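Side-chain contacts in class B carbapenemase GOB-18 (Elizabethkingia meningoseptica, PDB 5K0W), which probably hydrolyses beta-lactam antibiotics, carbapenems among them, at an active site that holds two zinc ions: residues M27-E30 against W31-Y35; T104-L107 against Q108-K111; K122-V125 against D126-R129; D264-S267 against Y268-N271; L272-L275 against E276-Y279. All blocks are in the same frame, centred on the assembly; numbering follows the deposited sequence.

Interaction 1: M27-E30 against W31-Y35; sequences MPKE and WNQAY
P28 lies over one face of the W31 indole, its ring methylene CD 3.7 Å from the centroid of the six-membered ring and 16° off the ring normal, a CH-pi contact. CG of the proline covers the five-membered side of the same face, 3.7 Å from W31 CE2. M27 meets the indole from a different direction: its chain runs at about a right angle to the tryptophan and brings CG to 4.1 Å from CE3.

The backbone turns tightly beneath this layer. W31 N donates to P28 O over 3.2 Å, and the bond closes the P28 to W31 turn that brings the proline and the indole together. A weak bond from N32 N to K29 O continues the winding. With CG set beside its backbone N (chi1 -77°), W31 carries the indole to the active-site side, where H241 meets its ring and D102 of the second zinc site touches it. NE1 is weakly bonded to D51, and N32 OD1 takes a bond from T70. On the outer side, K29 crosses Q33 at a slant, its CE near OE1.

The proline thus gives the indole an apolar backing, consistent with W31 forming part of the wall beside the second zinc site.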
loop_
_atom_site.group_PDB
_atom_site.type_symbol
_atom_site.label_atom_id
_atom_site.label_comp_id
_atom_site.label_asym_id
_atom_site.label_seq_id
_atom_site.Cartn_x
_atom_site.Cartn_y
_atom_site.Cartn_z
ATOM N N MET A 27 -2.099 -18.742 4.124
ATOM C CA MET A 27 -2.395 -17.303 4.116
ATOM C C MET A 27 -3.662 -17.037 4.933
ATOM O O MET A 27 -4.546 -17.897 4.940
ATOM C CB MET A 27 -2.694 -16.881 2.687
ATOM C CG MET A 27 -1.534 -16.328 1.946
ATOM S SD MET A 27 -2.151 -15.947 0.293
ATOM C CE MET A 27 -1.873 -17.537 -0.521
ATOM N N PRO A 28 -3.831 -15.846 5.559
ATOM C CA PRO A 28 -5.064 -15.597 6.335
ATOM C C PRO A 28 -6.287 -15.505 5.449
ATOM O O PRO A 28 -6.189 -15.013 4.325
ATOM C CB PRO A 28 -4.802 -14.266 7.042
ATOM C CG PRO A 28 -3.348 -14.012 6.877
ATOM C CD PRO A 28 -2.909 -14.699 5.637
ATOM N N LYS A 29 -7.427 -16.008 5.950
ATOM C CA LYS A 29 -8.722 -16.064 5.272
ATOM C C LYS A 29 -9.153 -14.706 4.730
ATOM O O LYS A 29 -9.571 -14.616 3.572
ATOM C CB LYS A 29 -9.782 -16.650 6.230
ATOM C CG LYS A 29 -11.225 -16.693 5.705
ATOM C CD LYS A 29 -12.277 -16.502 6.808
ATOM C CE LYS A 29 -12.307 -15.098 7.373
ATOM N NZ LYS A 29 -13.525 -14.847 8.187
ATOM N N GLU A 30 -9.031 -13.656 5.564
ATOM C CA GLU A 30 -9.429 -12.269 5.273
ATOM C C GLU A 30 -8.707 -11.631 4.069
ATOM O O GLU A 30 -9.201 -10.648 3.521
ATOM C CB GLU A 30 -9.270 -11.380 6.526
ATOM C CG GLU A 30 -10.117 -11.801 7.716
ATOM C CD GLU A 30 -10.260 -10.779 8.831
ATOM O OE1 GLU A 30 -9.289 -10.030 9.094
ATOM O OE2 GLU A 30 -11.336 -10.756 9.471
ATOM N N TRP A 31 -7.559 -12.185 3.662
ATOM C CA TRP A 31 -6.767 -11.653 2.557
ATOM C C TRP A 31 -7.394 -11.837 1.190
ATOM O O TRP A 31 -7.286 -10.941 0.344
ATOM C CB TRP A 31 -5.352 -12.243 2.580
ATOM C CG TRP A 31 -4.454 -11.631 3.620
ATOM C CD1 TRP A 31 -4.828 -10.910 4.723
ATOM C CD2 TRP A 31 -3.031 -11.730 3.669
ATOM N NE1 TRP A 31 -3.721 -10.546 5.446
ATOM C CE2 TRP A 31 -2.603 -11.049 4.833
ATOM C CE3 TRP A 31 -2.071 -12.366 2.859
ATOM C CZ2 TRP A 31 -1.253 -10.951 5.185
ATOM C CZ3 TRP A 31 -0.735 -12.278 3.216
ATOM C CH2 TRP A 31 -0.335 -11.558 4.352
ATOM N N ASN A 32 -8.030 -13.006 0.968
ATOM C CA ASN A 32 -8.680 -13.367 -0.300
ATOM C C ASN A 32 -10.198 -13.276 -0.195
ATOM O O ASN A 32 -10.899 -13.554 -1.158
ATOM C CB ASN A 32 -8.234 -14.764 -0.752
ATOM C CG ASN A 32 -6.747 -14.984 -0.635
ATOM O OD1 ASN A 32 -5.937 -14.192 -1.137
ATOM N ND2 ASN A 32 -6.360 -16.048 0.055
ATOM N N GLN A 33 -10.695 -12.866 0.969
ATOM C CA GLN A 33 -12.116 -12.708 1.264
ATOM C C GLN A 33 -12.631 -11.419 0.628
ATOM O O GLN A 33 -11.999 -10.367 0.779
ATOM C CB GLN A 33 -12.313 -12.690 2.791
ATOM C CG GLN A 33 -13.724 -12.971 3.262
ATOM C CD GLN A 33 -13.958 -12.422 4.646
ATOM O OE1 GLN A 33 -13.196 -12.668 5.590
ATOM N NE2 GLN A 33 -15.033 -11.679 4.797
ATOM N N ALA A 34 -13.775 -11.495 -0.076
ATOM C CA ALA A 34 -14.374 -10.346 -0.761
ATOM C C ALA A 34 -14.913 -9.295 0.197
ATOM O O ALA A 34 -15.388 -9.621 1.287
ATOM C CB ALA A 34 -15.481 -10.805 -1.693
ATOM N N TYR A 35 -14.840 -8.036 -0.223
ATOM C CA TYR A 35 -15.359 -6.891 0.505
ATOM C C TYR A 35 -15.984 -5.945 -0.506
ATOM O O TYR A 35 -15.386 -5.663 -1.547
ATOM C CB TYR A 35 -14.260 -6.186 1.313
ATOM C CG TYR A 35 -14.791 -5.140 2.270
ATOM C CD1 TYR A 35 -15.257 -5.493 3.531
ATOM C CD2 TYR A 35 -14.817 -3.800 1.921
ATOM C CE1 TYR A 35 -15.765 -4.542 4.410
ATOM C CE2 TYR A 35 -15.321 -2.838 2.791
ATOM C CZ TYR A 35 -15.791 -3.215 4.038
ATOM O OH TYR A 35 -16.281 -2.286 4.920
#

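Interaction 2: T104-L107 against Q108-K111; sequences TGAL and QDFK
F110 leaves the helix beside A106, four residues earlier. Its CB is 3.6 Å from A106 O. CG is swung away from the phenylalanine's own carbonyl carbon (chi1 -90°), which turns the ring back toward the preceding residues, and the ring passes the same carbonyl with CD2 3.3 Å from A106 O and 4.0 Å from A106 CB. CE2 is the last ring atom to pass near the alanine methyl. Beyond it the ring enters the interior, meeting F74 edge-to-face and packing on I77 of helix 73-83 and on I91 and L94 of strand 91-95.

The backbone sets this course. F110 N donates to A106 O over 2.9 Å, and K111 N bonds to L107 O at 3.0 Å. Before the helix, a type I turn from T104 to L107 is closed by L107 N on T104 O. That carbonyl also accepts from a water 2.9 Å away, and the water in turn accepts from Q108 N at 3.0 Å, supplying a first-turn N-H with a partner. D109 OD1 makes a salt bridge with K146, outside the turn.

A106 is the N-cap of helix 107-114. This turn-to-helix junction follows directly on the zinc ligands D102 and H103, a connection belonging to the metallo-beta-lactamase fold.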
loop_
_atom_site.group_PDB
_atom_site.type_symbol
_atom_site.label_atom_id
_atom_site.label_comp_id
_atom_site.label_asym_id
_atom_site.label_seq_id
_atom_site.Cartn_x
_atom_site.Cartn_y
_atom_site.Cartn_z
ATOM N N THR A 104 1.346 -6.764 -4.185
ATOM C CA THR A 104 1.906 -6.812 -5.545
ATOM C C THR A 104 1.418 -7.996 -6.392
ATOM O O THR A 104 1.794 -8.078 -7.559
ATOM C CB THR A 104 3.451 -6.930 -5.478
ATOM O OG1 THR A 104 3.786 -8.180 -4.879
ATOM C CG2 THR A 104 4.114 -5.811 -4.707
ATOM N N GLY A 105 0.733 -8.958 -5.792
ATOM C CA GLY A 105 0.314 -10.172 -6.483
ATOM C C GLY A 105 -0.436 -10.024 -7.802
ATOM O O GLY A 105 -0.262 -10.856 -8.696
ATOM N N ALA A 106 -1.291 -8.981 -7.935
ATOM C CA ALA A 106 -2.061 -8.761 -9.158
ATOM C C ALA A 106 -1.492 -7.673 -10.045
ATOM O O ALA A 106 -2.101 -7.363 -11.067
ATOM C CB ALA A 106 -3.510 -8.475 -8.827
ATOM N N LEU A 107 -0.304 -7.139 -9.693
ATOM C CA LEU A 107 0.376 -6.043 -10.388
ATOM C C LEU A 107 0.692 -6.315 -11.836
ATOM O O LEU A 107 0.498 -5.428 -12.667
ATOM C CB LEU A 107 1.657 -5.643 -9.661
ATOM C CG LEU A 107 1.633 -4.363 -8.859
ATOM C CD1 LEU A 107 2.955 -4.187 -8.140
ATOM C CD2 LEU A 107 1.391 -3.146 -9.754
ATOM N N GLN A 108 1.226 -7.514 -12.140
ATOM C CA GLN A 108 1.549 -7.898 -13.510
ATOM C C GLN A 108 0.271 -8.105 -14.304
ATOM O O GLN A 108 0.187 -7.643 -15.444
ATOM C CB GLN A 108 2.449 -9.146 -13.562
ATOM C CG GLN A 108 2.989 -9.459 -14.968
ATOM C CD GLN A 108 3.781 -8.332 -15.593
ATOM O OE1 GLN A 108 4.156 -7.371 -14.943
ATOM N NE2 GLN A 108 4.027 -8.412 -16.884
ATOM N N ASP A 109 -0.729 -8.766 -13.680
ATOM C CA ASP A 109 -2.046 -9.041 -14.252
ATOM C C ASP A 109 -2.686 -7.720 -14.686
ATOM O O ASP A 109 -3.183 -7.630 -15.808
ATOM C CB ASP A 109 -2.926 -9.785 -13.224
ATOM C CG ASP A 109 -2.427 -11.170 -12.794
ATOM O OD1 ASP A 109 -1.624 -11.776 -13.544
ATOM O OD2 ASP A 109 -2.891 -11.673 -11.738
ATOM N N PHE A 110 -2.587 -6.672 -13.833
ATOM C CA PHE A 110 -3.088 -5.332 -14.130
ATOM C C PHE A 110 -2.284 -4.650 -15.236
ATOM O O PHE A 110 -2.887 -4.132 -16.184
ATOM C CB PHE A 110 -3.142 -4.448 -12.878
ATOM C CG PHE A 110 -4.461 -4.547 -12.162
ATOM C CD1 PHE A 110 -5.612 -3.982 -12.704
ATOM C CD2 PHE A 110 -4.565 -5.227 -10.955
ATOM C CE1 PHE A 110 -6.853 -4.113 -12.060
ATOM C CE2 PHE A 110 -5.804 -5.346 -10.304
ATOM C CZ PHE A 110 -6.941 -4.790 -10.863
ATOM N N LYS A 111 -0.933 -4.671 -15.135
ATOM C CA LYS A 111 -0.052 -4.050 -16.132
ATOM C C LYS A 111 -0.280 -4.561 -17.556
ATOM O O LYS A 111 -0.328 -3.742 -18.474
ATOM C CB LYS A 111 1.423 -4.143 -15.733
ATOM C CG LYS A 111 2.225 -2.938 -16.205
ATOM C CD LYS A 111 3.709 -3.197 -16.124
ATOM C CE LYS A 111 4.487 -2.339 -17.084
ATOM N NZ LYS A 111 5.905 -2.775 -17.186
HETATM O O HOH W 1 2.712 -9.047 -10.091
#

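Interaction 3: K122-V125 against D126-R129; sequences KADV and DVLR
The D124 carboxylate approaches V127 only loosely, OD1 4.4 Å from CG2 of the valine. The other planar group, the R129 guanidinium, has no face or edge applied to the opposite segment; the arginine touches V125 through its aliphatic stem instead. Neither group is stacked within this contact, and the oxygens of D124 find their partners outside it, OD2 at T176 OG1 and OD1, weakly, at the backbone N of G178.

V125 and R129 lie side by side and point the same way. CG1 of the valine is 3.8 Å from R129 CD, while R129 CG passes 3.4 Å from V125 O. With CG beside its own backbone N (chi1 -65°), the arginine chain runs back along the valine before bending at chi3. On another side of the helix, L128 lays CD1 3.5 Å from D124 O and continues inward onto F118 and V120 of strand 117-121.

Two backbone bonds hold the turn: L128 N to D124 O at 3.2 Å and R129 N to V125 O at 3.0 Å. A 3-10 turn at 122-124 thus passes into the short helix 125-129 after strand 117-121 of the metallo-beta-lactamase sheet. D124 bonds T176, which follows the zinc ligand H175, and its side chain is about 5 Å from that of Q98, consistent with a place near the second shell of the first zinc site.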
loop_
_atom_site.group_PDB
_atom_site.type_symbol
_atom_site.label_atom_id
_atom_site.label_comp_id
_atom_site.label_asym_id
_atom_site.label_seq_id
_atom_site.Cartn_x
_atom_site.Cartn_y
_atom_site.Cartn_z
ATOM N N LYS A 122 12.264 3.860 -5.682
ATOM C CA LYS A 122 13.524 3.366 -6.222
ATOM C C LYS A 122 14.091 2.188 -5.428
ATOM O O LYS A 122 14.492 1.187 -6.030
ATOM C CB LYS A 122 14.550 4.494 -6.358
ATOM C CG LYS A 122 15.644 4.208 -7.378
ATOM C CD LYS A 122 16.666 5.319 -7.390
ATOM C CE LYS A 122 17.691 5.142 -8.472
ATOM N NZ LYS A 122 19.046 5.476 -7.970
ATOM N N ALA A 123 14.055 2.271 -4.090
ATOM C CA ALA A 123 14.576 1.229 -3.210
ATOM C C ALA A 123 13.959 -0.174 -3.350
ATOM O O ALA A 123 14.588 -1.137 -2.914
ATOM C CB ALA A 123 14.518 1.693 -1.769
ATOM N N ASP A 124 12.749 -0.298 -3.930
ATOM C CA ASP A 124 12.069 -1.591 -4.078
ATOM C C ASP A 124 12.143 -2.235 -5.477
ATOM O O ASP A 124 11.618 -3.332 -5.670
ATOM C CB ASP A 124 10.629 -1.521 -3.554
ATOM C CG ASP A 124 10.447 -1.885 -2.076
ATOM O OD1 ASP A 124 11.337 -2.606 -1.506
ATOM O OD2 ASP A 124 9.387 -1.517 -1.501
ATOM N N VAL A 125 12.829 -1.575 -6.426
ATOM C CA VAL A 125 13.011 -2.014 -7.803
ATOM C C VAL A 125 13.433 -3.485 -7.988
ATOM O O VAL A 125 12.733 -4.219 -8.691
ATOM C CB VAL A 125 13.888 -1.006 -8.578
ATOM C CG1 VAL A 125 14.579 -1.629 -9.789
ATOM C CG2 VAL A 125 13.047 0.181 -8.999
ATOM N N ASP A 126 14.555 -3.913 -7.352
ATOM C CA ASP A 126 15.067 -5.280 -7.457
ATOM C C ASP A 126 14.089 -6.328 -6.956
ATOM O O ASP A 126 13.891 -7.326 -7.646
ATOM C CB ASP A 126 16.478 -5.429 -6.858
ATOM C CG ASP A 126 17.586 -4.844 -7.744
ATOM O OD1 ASP A 126 17.429 -4.866 -8.998
ATOM O OD2 ASP A 126 18.606 -4.356 -7.188
ATOM N N VAL A 127 13.394 -6.067 -5.824
ATOM C CA VAL A 127 12.364 -6.976 -5.294
ATOM C C VAL A 127 11.251 -7.220 -6.351
ATOM O O VAL A 127 10.792 -8.358 -6.527
ATOM C CB VAL A 127 11.816 -6.476 -3.923
ATOM C CG1 VAL A 127 10.658 -7.342 -3.423
ATOM C CG2 VAL A 127 12.925 -6.423 -2.882
ATOM N N LEU A 128 10.870 -6.159 -7.074
ATOM C CA LEU A 128 9.819 -6.236 -8.080
ATOM C C LEU A 128 10.217 -6.954 -9.359
ATOM O O LEU A 128 9.427 -7.731 -9.898
ATOM C CB LEU A 128 9.213 -4.859 -8.349
ATOM C CG LEU A 128 8.291 -4.386 -7.226
ATOM C CD1 LEU A 128 8.424 -2.926 -6.993
ATOM C CD2 LEU A 128 6.854 -4.786 -7.484
ATOM N N ARG A 129 11.454 -6.734 -9.812
ATOM C CA ARG A 129 11.998 -7.352 -11.018
ATOM C C ARG A 129 12.285 -8.848 -10.813
ATOM O O ARG A 129 12.259 -9.604 -11.788
ATOM C CB ARG A 129 13.261 -6.604 -11.474
ATOM C CG ARG A 129 12.995 -5.169 -11.904
ATOM C CD ARG A 129 14.276 -4.468 -12.303
ATOM N NE ARG A 129 14.534 -4.601 -13.737
ATOM C CZ ARG A 129 14.317 -3.643 -14.634
ATOM N NH1 ARG A 129 13.852 -2.457 -14.251
ATOM N NH2 ARG A 129 14.578 -3.857 -15.917
#

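Interaction 4: D264-S267 against Y268-N271; sequences DKQS and YFQN
K265 and F269 meet in the opening turn of the long alpha-helix 265-284, where the i to i+4 ladder starts. This is the tight part of the contact. F269 N donates to K265 O over 3.3 Å, and the same oxygen also receives a weak bond from Y268 N. The F269 ring comes back beside this carbonyl, CD2 3.1 Å from K265 O, because CG sits beside the backbone N (chi1 -63°). Two residues on, N271 N donates to S267 O over 3.1 Å, and the serine OG lies 3.6 Å from N271 ND2.

Within 268-271 the two aromatic rings also meet, CD2 of Y268 standing 3.5 Å above the plane of the F269 ring, over its centre. Y268 then leads away from the helix into the body of the protein, meeting F234 edge-to-face, approaching W237 and reaching M229 O with its hydroxyl. D264, just before the helix, is anchored by a salt bridge to K250.

The side turned to solvent is looser. K265 extends away from the contact to F234 O, and both Q266 and Q270 are exposed. What orders these outer residues is mainly backbone: Q270 N bonds to Q266 O at 3.0 Å. The Q266 side chain bends at chi2 and, with its amide plane only 20° from that of the ring, brings NE2 to 4.0 Å from F269 CD2.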
loop_
_atom_site.group_PDB
_atom_site.type_symbol
_atom_site.label_atom_id
_atom_site.label_comp_id
_atom_site.label_asym_id
_atom_site.label_seq_id
_atom_site.Cartn_x
_atom_site.Cartn_y
_atom_site.Cartn_z
ATOM N N ASP A 264 -9.901 9.972 12.334
ATOM C CA ASP A 264 -9.482 9.671 13.688
ATOM C C ASP A 264 -7.963 9.788 13.760
ATOM O O ASP A 264 -7.243 8.781 13.861
ATOM C CB ASP A 264 -10.027 8.299 14.151
ATOM C CG ASP A 264 -9.663 7.097 13.281
ATOM O OD1 ASP A 264 -9.477 7.281 12.054
ATOM O OD2 ASP A 264 -9.602 5.962 13.825
ATOM N N LYS A 265 -7.480 11.043 13.653
ATOM C CA LYS A 265 -6.059 11.402 13.690
ATOM C C LYS A 265 -5.341 10.844 14.915
ATOM O O LYS A 265 -4.250 10.307 14.767
ATOM C CB LYS A 265 -5.865 12.921 13.602
ATOM C CG LYS A 265 -6.213 13.528 12.262
ATOM C CD LYS A 265 -5.414 14.803 12.031
ATOM C CE LYS A 265 -6.309 15.991 11.803
ATOM N NZ LYS A 265 -5.545 17.160 11.289
ATOM N N GLN A 266 -5.952 10.935 16.114
ATOM C CA GLN A 266 -5.322 10.431 17.338
ATOM C C GLN A 266 -5.021 8.941 17.331
ATOM O O GLN A 266 -4.015 8.536 17.914
ATOM C CB GLN A 266 -6.020 10.913 18.617
ATOM C CG GLN A 266 -5.708 12.378 18.979
ATOM C CD GLN A 266 -4.254 12.783 18.776
ATOM O OE1 GLN A 266 -3.330 12.257 19.408
ATOM N NE2 GLN A 266 -4.023 13.723 17.867
ATOM N N SER A 267 -5.830 8.142 16.604
ATOM C CA SER A 267 -5.611 6.698 16.439
ATOM C C SER A 267 -4.389 6.417 15.547
ATOM O O SER A 267 -3.706 5.413 15.755
ATOM C CB SER A 267 -6.840 6.019 15.857
ATOM O OG SER A 267 -6.614 4.620 15.802
ATOM N N TYR A 268 -4.114 7.297 14.562
ATOM C CA TYR A 268 -2.938 7.168 13.701
ATOM C C TYR A 268 -1.692 7.353 14.562
ATOM O O TYR A 268 -0.763 6.566 14.438
ATOM C CB TYR A 268 -2.955 8.197 12.561
ATOM C CG TYR A 268 -1.612 8.383 11.903
ATOM C CD1 TYR A 268 -1.099 7.421 11.037
ATOM C CD2 TYR A 268 -0.824 9.499 12.180
ATOM C CE1 TYR A 268 0.147 7.580 10.438
ATOM C CE2 TYR A 268 0.431 9.660 11.595
ATOM C CZ TYR A 268 0.907 8.699 10.720
ATOM O OH TYR A 268 2.138 8.849 10.140
ATOM N N PHE A 269 -1.679 8.378 15.442
ATOM C CA PHE A 269 -0.546 8.659 16.317
ATOM C C PHE A 269 -0.359 7.630 17.423
ATOM O O PHE A 269 0.779 7.325 17.778
ATOM C CB PHE A 269 -0.580 10.099 16.840
ATOM C CG PHE A 269 -0.470 11.109 15.725
ATOM C CD1 PHE A 269 0.734 11.294 15.042
ATOM C CD2 PHE A 269 -1.576 11.854 15.330
ATOM C CE1 PHE A 269 0.835 12.220 14.004
ATOM C CE2 PHE A 269 -1.478 12.777 14.277
ATOM C CZ PHE A 269 -0.271 12.951 13.621
ATOM N N GLN A 270 -1.458 7.060 17.932
ATOM C CA GLN A 270 -1.409 6.018 18.963
ATOM C C GLN A 270 -0.793 4.737 18.401
ATOM O O GLN A 270 0.113 4.192 19.026
ATOM C CB GLN A 270 -2.797 5.765 19.567
ATOM C CG GLN A 270 -3.137 6.804 20.636
ATOM C CD GLN A 270 -4.582 6.796 21.070
ATOM O OE1 GLN A 270 -5.509 7.057 20.280
ATOM N NE2 GLN A 270 -4.791 6.589 22.364
ATOM N N ASN A 271 -1.223 4.313 17.190
ATOM C CA ASN A 271 -0.703 3.138 16.488
ATOM C C ASN A 271 0.740 3.352 16.107
ATOM O O ASN A 271 1.526 2.419 16.218
ATOM C CB ASN A 271 -1.516 2.828 15.222
ATOM C CG ASN A 271 -2.899 2.313 15.488
ATOM O OD1 ASN A 271 -3.135 1.535 16.419
ATOM N ND2 ASN A 271 -3.840 2.720 14.656
#

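Interaction 5: L272-L275 against E276-Y279; sequences LNDL and EKSY
N273 and K277 are laid across one another one turn apart on the exposed flank of alpha-helix 265-284. The asparagine has CG anti to its backbone N (chi1 174°), which swings OD1 out toward the lysine. K277 is extended beyond CG and passes alongside that oxygen, CD 3.8 Å from N273 OD1, before NZ donates a weak hydrogen bond to the same OD1 at 3.4 Å. D274 flanks the lysine more loosely: its OD1 is 4.2 Å from K277 CD but 4.7 Å from NZ, so the opposite charges are near without their charged atoms touching, and any mutual attraction is probably modest.

The inward flank is turned quite differently. L272, L275, E276 and Y279 project onto helix 218-230, where L272 packs on M229, L275 and E276 on F226, and Y279 on A223. The Y279 ring also meets that of F226, and its hydroxyl is weakly bonded to Q219 O. L275 reaches further, onto the M200 to S202 loop. Along their own helix these residues are joined by the backbone: E276 N to L272 O and Y279 N to L275 O, both 3.0 Å.

S278, exposed to solvent, has its OG held between the backbone N and the carbonyl carbon (chi1 59°), so the hydroxyl folds back over the preceding turn. It lies 3.3 Å from D274 O and 3.4 Å from L275 O, two weak alternatives for one proton, while S278 N is bonded to D274 O at 3.2 Å.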
loop_
_atom_site.group_PDB
_atom_site.type_symbol
_atom_site.label_atom_id
_atom_site.label_comp_id
_atom_site.label_asym_id
_atom_site.label_seq_id
_atom_site.Cartn_x
_atom_site.Cartn_y
_atom_site.Cartn_z
ATOM N N LEU A 272 1.097 4.575 15.669
ATOM C CA LEU A 272 2.460 4.926 15.284
ATOM C C LEU A 272 3.399 4.834 16.483
ATOM O O LEU A 272 4.483 4.268 16.357
ATOM C CB LEU A 272 2.485 6.328 14.669
ATOM C CG LEU A 272 3.722 6.756 13.910
ATOM C CD1 LEU A 272 4.000 5.833 12.711
ATOM C CD2 LEU A 272 3.553 8.150 13.418
ATOM N N ASN A 273 2.966 5.349 17.644
ATOM C CA ASN A 273 3.731 5.330 18.889
ATOM C C ASN A 273 3.883 3.895 19.416
ATOM O O ASN A 273 4.935 3.564 19.957
ATOM C CB ASN A 273 3.083 6.270 19.931
ATOM C CG ASN A 273 3.691 6.235 21.310
ATOM O OD1 ASN A 273 3.033 5.872 22.293
ATOM N ND2 ASN A 273 4.964 6.590 21.413
ATOM N N ASP A 274 2.856 3.038 19.224
ATOM C CA ASP A 274 2.920 1.638 19.642
ATOM C C ASP A 274 3.920 0.873 18.798
ATOM O O ASP A 274 4.584 -0.026 19.309
ATOM C CB ASP A 274 1.540 0.972 19.627
ATOM C CG ASP A 274 0.597 1.491 20.699
ATOM O OD1 ASP A 274 1.066 1.743 21.839
ATOM O OD2 ASP A 274 -0.613 1.642 20.402
ATOM N N LEU A 275 4.070 1.272 17.522
ATOM C CA LEU A 275 5.023 0.688 16.593
ATOM C C LEU A 275 6.462 1.151 16.925
ATOM O O LEU A 275 7.403 0.354 16.795
ATOM C CB LEU A 275 4.618 0.989 15.146
ATOM C CG LEU A 275 3.437 0.167 14.605
ATOM C CD1 LEU A 275 2.828 0.805 13.382
ATOM C CD2 LEU A 275 3.843 -1.243 14.273
ATOM N N GLU A 276 6.631 2.406 17.401
ATOM C CA GLU A 276 7.938 2.951 17.803
ATOM C C GLU A 276 8.357 2.324 19.122
ATOM O O GLU A 276 9.521 1.937 19.250
ATOM C CB GLU A 276 7.892 4.467 17.904
ATOM C CG GLU A 276 9.250 5.143 17.910
ATOM C CD GLU A 276 9.167 6.590 18.343
ATOM O OE1 GLU A 276 8.850 7.447 17.489
ATOM O OE2 GLU A 276 9.328 6.856 19.556
ATOM N N LYS A 277 7.398 2.161 20.080
ATOM C CA LYS A 277 7.609 1.518 21.395
ATOM C C LYS A 277 8.179 0.113 21.216
ATOM O O LYS A 277 9.175 -0.220 21.856
ATOM C CB LYS A 277 6.298 1.467 22.211
ATOM C CG LYS A 277 6.167 2.581 23.228
ATOM C CD LYS A 277 4.719 2.775 23.686
ATOM C CE LYS A 277 4.687 3.612 24.943
ATOM N NZ LYS A 277 3.349 4.214 25.188
ATOM N N SER A 278 7.584 -0.692 20.318
ATOM C CA SER A 278 8.097 -2.042 20.064
ATOM C C SER A 278 9.389 -2.009 19.238
ATOM O O SER A 278 10.266 -2.841 19.472
ATOM C CB SER A 278 7.036 -2.987 19.499
ATOM O OG SER A 278 6.500 -2.507 18.286
ATOM N N TYR A 279 9.544 -0.993 18.350
ATOM C CA TYR A 279 10.763 -0.835 17.551
ATOM C C TYR A 279 11.972 -0.603 18.466
ATOM O O TYR A 279 13.003 -1.265 18.299
ATOM C CB TYR A 279 10.618 0.291 16.509
ATOM C CG TYR A 279 11.942 0.797 15.982
ATOM C CD1 TYR A 279 12.730 0.010 15.141
ATOM C CD2 TYR A 279 12.433 2.041 16.357
ATOM C CE1 TYR A 279 13.976 0.449 14.696
ATOM C CE2 TYR A 279 13.672 2.499 15.903
ATOM C CZ TYR A 279 14.442 1.695 15.077
ATOM O OH TYR A 279 15.663 2.146 14.638
#

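In the fold
Interactions 2 and 3 are the only two that touch through side chains: L128 CD2 packs 4.0 Å from both L107 CD1 and T104 CG2, joining helix 125-129 to the junction that follows the ligands D102 and H103. Interactions 4 and 5 are consecutive turns of helix 265-284, their centres about 12 Å apart. Interaction 4 lies across the centre of the chain from interactions 2 and 3. Interaction 1 stands alone, its nearest atoms about 9 Å from interaction 2 and about 14 Å from each of the others. It also comes closest to the metals, the W31 side chain being about 5 Å from a zinc ion, against about 9 Å for D124 and 11 Å for L275.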